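Side-chain contacts in BREX protein BrxA (Magnetospirillum magneticum, PDB 3BHW), which is probably part of a type 1 BREX system that protects bacteria against double-stranded DNA phage by blocking phage DNA replication: residues A[57-60]-A[61-65]; A[113-116]-A[117-121]. All coordinates share one frame; numbering follows the deposited sequence.

Interaction 1: residues A[57-60]-A[61-65]; sequences KRQS and SLMRN
The first turns of helix 57-67 are held by four successive i+4 to i backbone bonds, S61 N to K57 O, L62 N to R58 O, M63 N to Q59 O and R64 N to S60 O, all near 3.0 Å; the M63 bond is close to straight at its hydrogen (166°). The carbonyl oxygen of K57 accepts from three donors. Besides the S61 amide it takes two hydroxyls, in the serine conformers described here, although both serines are modelled in two. S61 OG reaches K57 O at 2.7 Å because chi1 of -53° sets the hydroxyl beside its own backbone N and turns it back along the helix. S60 OG, with chi1 near +53° between N and C, meets K57 O at 2.9 Å from above the carbonyl plane. These are the i to i-4 and i to i-3 hydroxyl back-bonds of helical serines, which in these conformers fold the polar groups onto the helix; in the alternates the gathering of donors round K57 O need not hold. On another face, Q59 and M63, one turn apart, run side by side in the same direction. M63 CG sits 3.2 Å from Q59 O, but the ends of the two side chains come so close that their fine placement is doubtful. M63 is extended beyond CG and also packs on E21 and I25 of helix 19-31, while L62 touches H97 of helix 83-97. R64 forms a cation-pi contact with W38, and the amine of K57 makes a salt bridge with E43.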
loop_
_atom_site.group_PDB
_atom_site.type_symbol
_atom_site.label_atom_id
_atom_site.label_comp_id
_atom_site.label_asym_id
_atom_site.label_seq_id
_atom_site.Cartn_x
_atom_site.Cartn_y
_atom_site.Cartn_z
ATOM N N LYS A 57 -10.691 -14.849 0.191
ATOM C CA LYS A 57 -10.595 -14.552 -1.239
ATOM C C LYS A 57 -10.400 -13.061 -1.525
ATOM O O LYS A 57 -9.653 -12.708 -2.422
ATOM C CB LYS A 57 -11.852 -15.033 -1.965
ATOM C CG LYS A 57 -12.141 -16.523 -1.801
ATOM C CD LYS A 57 -13.386 -16.946 -2.554
ATOM C CE LYS A 57 -13.942 -18.279 -2.035
ATOM N NZ LYS A 57 -14.422 -19.063 -3.208
ATOM N N ARG A 58 -11.127 -12.213 -0.793
ATOM C CA ARG A 58 -11.085 -10.768 -1.020
ATOM C C ARG A 58 -9.702 -10.167 -0.743
ATOM O O ARG A 58 -9.189 -9.333 -1.508
ATOM C CB ARG A 58 -12.150 -10.085 -0.169
ATOM C CG ARG A 58 -13.541 -10.127 -0.816
ATOM C CD ARG A 58 -14.624 -9.631 0.132
ATOM N NE ARG A 58 -14.348 -8.254 0.549
ATOM C CZ ARG A 58 -13.904 -7.903 1.756
ATOM N NH1 ARG A 58 -13.676 -6.629 2.025
ATOM N NH2 ARG A 58 -13.693 -8.817 2.697
ATOM N N GLN A 59 -9.106 -10.599 0.363
ATOM C CA GLN A 59 -7.802 -10.108 0.760
ATOM C C GLN A 59 -6.772 -10.457 -0.319
ATOM O O GLN A 59 -6.009 -9.599 -0.749
ATOM C CB GLN A 59 -7.453 -10.705 2.121
ATOM C CG GLN A 59 -6.273 -10.112 2.877
ATOM C CD GLN A 59 -5.885 -11.017 4.065
ATOM O OE1 GLN A 59 -4.722 -11.314 4.261
ATOM N NE2 GLN A 59 -6.878 -11.506 4.810
ATOM N N SER A 60 -6.771 -11.705 -0.793
ATOM C CA SER A 60 -5.820 -12.098 -1.840
ATOM C C SER A 60 -6.066 -11.354 -3.150
ATOM O O SER A 60 -5.119 -11.065 -3.896
ATOM C CB SER A 60 -5.811 -13.608 -2.065
ATOM O OG SER A 60 -7.122 -14.066 -2.307
ATOM N N SER A 61 -7.322 -11.044 -3.449
ATOM C CA SER A 61 -7.626 -10.268 -4.645
ATOM C C SER A 61 -6.996 -8.896 -4.504
ATOM O O SER A 61 -6.339 -8.418 -5.414
ATOM C CB SER A 61 -9.126 -10.148 -4.825
ATOM O OG SER A 61 -9.673 -11.441 -4.785
ATOM N N LEU A 62 -7.176 -8.286 -3.339
ATOM C CA LEU A 62 -6.547 -6.983 -3.046
ATOM C C LEU A 62 -5.008 -6.983 -3.230
ATOM O O LEU A 62 -4.489 -6.212 -4.002
ATOM C CB LEU A 62 -6.947 -6.552 -1.632
ATOM C CG LEU A 62 -6.290 -5.263 -1.151
ATOM C CD1 LEU A 62 -6.770 -4.057 -1.950
ATOM C CD2 LEU A 62 -6.412 -5.065 0.369
ATOM N N MET A 63 -4.346 -7.935 -2.584
ATOM C CA MET A 63 -2.866 -7.994 -2.648
ATOM C C MET A 63 -2.429 -8.193 -4.115
ATOM O O MET A 63 -1.448 -7.603 -4.571
ATOM C CB MET A 63 -2.402 -9.139 -1.750
ATOM C CG MET A 63 -2.892 -9.021 -0.318
ATOM S SD MET A 63 -1.949 -10.066 0.885
ATOM C CE MET A 63 -2.983 -10.082 2.291
ATOM N N ARG A 64 -3.183 -8.988 -4.879
ATOM C CA ARG A 64 -2.881 -9.184 -6.300
ATOM C C ARG A 64 -3.193 -7.924 -7.119
ATOM O O ARG A 64 -2.394 -7.502 -7.957
ATOM C CB ARG A 64 -3.674 -10.359 -6.882
ATOM C CG ARG A 64 -3.309 -10.617 -8.365
ATOM C CD ARG A 64 -4.387 -11.481 -9.072
ATOM N NE ARG A 64 -4.072 -11.624 -10.496
ATOM C CZ ARG A 64 -4.739 -12.410 -11.340
ATOM N NH1 ARG A 64 -5.783 -13.104 -10.907
ATOM N NH2 ARG A 64 -4.380 -12.474 -12.625
ATOM N N ASN A 65 -4.377 -7.353 -6.905
ATOM C CA ASN A 65 -4.759 -6.128 -7.598
ATOM C C ASN A 65 -3.711 -5.053 -7.350
ATOM O O ASN A 65 -3.313 -4.305 -8.276
ATOM C CB ASN A 65 -6.148 -5.652 -7.188
ATOM C CG ASN A 65 -7.243 -6.505 -7.759
ATOM O OD1 ASN A 65 -8.362 -6.529 -7.238
ATOM N ND2 ASN A 65 -6.924 -7.242 -8.801
#

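Interaction 2: residues A[113-116]-A[117-121]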
loop_
_atom_site.group_PDB
_atom_site.type_symbol
_atom_site.label_atom_id
_atom_site.label_comp_id
_atom_site.label_asym_id
_atom_site.label_seq_id
_atom_site.Cartn_x
_atom_site.Cartn_y
_atom_site.Cartn_z
ATOM N N PHE A 113 5.686 16.518 8.584
ATOM C CA PHE A 113 7.145 16.452 8.719
ATOM C C PHE A 113 7.745 17.858 8.761
ATOM O O PHE A 113 8.974 18.034 8.819
ATOM C CB PHE A 113 7.766 15.606 7.608
ATOM C CG PHE A 113 7.777 14.118 7.903
ATOM C CD1 PHE A 113 8.760 13.585 8.713
ATOM C CD2 PHE A 113 6.795 13.266 7.393
ATOM C CE1 PHE A 113 8.810 12.260 9.020
ATOM C CE2 PHE A 113 6.843 11.911 7.674
ATOM C CZ PHE A 113 7.850 11.398 8.498
ATOM N N ARG A 114 6.881 18.870 8.716
ATOM C CA ARG A 114 7.383 20.189 8.978
ATOM C C ARG A 114 7.435 20.521 10.467
ATOM O O ARG A 114 8.198 21.366 10.872
ATOM C CB ARG A 114 6.662 21.240 8.201
ATOM C CG ARG A 114 7.638 22.282 7.828
ATOM C CD ARG A 114 6.967 23.268 6.976
ATOM N NE ARG A 114 7.562 24.553 7.218
ATOM C CZ ARG A 114 7.144 25.659 6.640
ATOM N NH1 ARG A 114 7.735 26.798 6.893
ATOM N NH2 ARG A 114 6.067 25.631 5.836
ATOM N N MET A 115 6.596 19.883 11.269
ATOM C CA MET A 115 6.669 20.097 12.726
ATOM C C MET A 115 8.030 19.709 13.276
ATOM O O MET A 115 8.826 19.007 12.616
ATOM C CB MET A 115 5.668 19.183 13.445
ATOM C CG MET A 115 4.209 19.528 13.452
ATOM S SD MET A 115 3.452 17.953 13.924
ATOM C CE MET A 115 3.527 17.986 15.679
ATOM N N PHE A 116 8.301 20.153 14.496
ATOM C CA PHE A 116 9.337 19.572 15.341
ATOM C C PHE A 116 8.716 18.350 16.007
ATOM O O PHE A 116 7.644 18.487 16.590
ATOM C CB PHE A 116 9.751 20.596 16.400
ATOM C CG PHE A 116 10.628 20.037 17.501
ATOM C CD1 PHE A 116 11.911 19.570 17.231
ATOM C CD2 PHE A 116 10.174 20.018 18.817
ATOM C CE1 PHE A 116 12.720 19.075 18.250
ATOM C CE2 PHE A 116 10.975 19.532 19.840
ATOM C CZ PHE A 116 12.253 19.056 19.556
ATOM N N ARG A 117 9.380 17.203 15.957
ATOM C CA ARG A 117 8.790 15.951 16.433
ATOM C C ARG A 117 7.441 15.764 15.760
ATOM O O ARG A 117 6.408 15.908 16.408
ATOM C CB ARG A 117 8.596 15.961 17.950
ATOM C CG ARG A 117 9.820 16.399 18.719
ATOM C CD ARG A 117 10.444 15.281 19.474
ATOM N NE ARG A 117 11.274 15.911 20.484
ATOM C CZ ARG A 117 12.216 15.317 21.199
ATOM N NH1 ARG A 117 12.904 16.036 22.068
ATOM N NH2 ARG A 117 12.471 14.027 21.046
ATOM N N PRO A 118 7.455 15.496 14.446
ATOM C CA PRO A 118 6.223 15.256 13.730
ATOM C C PRO A 118 5.451 14.085 14.351
ATOM O O PRO A 118 6.051 13.095 14.815
ATOM C CB PRO A 118 6.694 14.911 12.323
ATOM C CG PRO A 118 8.071 15.436 12.200
ATOM C CD PRO A 118 8.643 15.424 13.574
ATOM N N ASP A 119 4.130 14.228 14.381
ATOM C CA ASP A 119 3.246 13.134 14.737
ATOM C C ASP A 119 2.074 13.017 13.775
ATOM O O ASP A 119 1.852 13.895 12.896
ATOM C CB ASP A 119 2.780 13.269 16.197
ATOM C CG ASP A 119 2.016 14.546 16.477
ATOM O OD1 ASP A 119 1.448 15.168 15.571
ATOM O OD2 ASP A 119 1.945 14.916 17.671
ATOM N N LEU A 120 1.316 11.931 13.939
ATOM C CA LEU A 120 0.155 11.713 13.092
ATOM C C LEU A 120 -0.971 11.119 13.928
ATOM O O LEU A 120 -1.323 9.971 13.774
ATOM C CB LEU A 120 0.545 10.784 11.931
ATOM C CG LEU A 120 -0.412 10.709 10.732
ATOM C CD1 LEU A 120 -0.394 12.037 9.969
ATOM C CD2 LEU A 120 -0.062 9.553 9.792
ATOM N N PRO A 121 -1.526 11.905 14.864
ATOM C CA PRO A 121 -2.594 11.351 15.683
ATOM C C PRO A 121 -3.836 11.058 14.852
ATOM O O PRO A 121 -4.009 11.664 13.786
ATOM C CB PRO A 121 -2.839 12.464 16.712
ATOM C CG PRO A 121 -2.390 13.663 16.087
ATOM C CD PRO A 121 -1.199 13.276 15.270
#
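The carbonyl oxygen of P118, whose ring packs against F113, receives hydrogen bonds from R171 NE and, since proline has no N-H to give, from the backbone N of L172. CG of the P118 ring lies 4.0 Å from F113 CD1, the two side chains crossing at about a right angle; the same CG is 3.7 Å from M115 O. Between M115 and P118 the chain reverses, the CA atoms coming within 5.0 Å. F116 and R117 occupy the corner of this beta turn; R117 has the positive phi of a type II turn but a psi too far off for the standard type, and P118 in the fourth place rules out the usual closing N-H to O bond. The turn belongs to the surface loop between helices 99-112 and 122-135. At its apex, F116 and R117 lie side by side, and CG of R117 sits over the F116 ring, 3.5 Å from its centroid and 13° off the normal, a CH-pi contact in the F116 conformer described, one of two. R117 NE continues past F116 CZ at 3.4 Å, but the guanidinium is turned 70° from the ring, too steep for a stack. M115 bends at chi3 (85°), which brings its methyl CE to 3.5 Å from D119 OD1 and 3.6 Å from R117 O.

From the N terminus the chain passes helices 19-31 and 35-43 before interaction 1, which closes no loop: it lies wholly within helix 57-67 and leans on helices 19-31 and 83-97. Helices 72-80, 83-97 and 99-112 follow, and interaction 2 then closes the tight reversal in the connection to helix 122-135, while 118-120 pairs with 170-172 later in the chain. The two contacts stand in series, neither nested nor crossed, on opposite sides of the chain's centre, with centres about 33 Å apart and nearest atoms about 19 Å apart. One is a partly buried helix, the other a surface turn within the same BrxA family region.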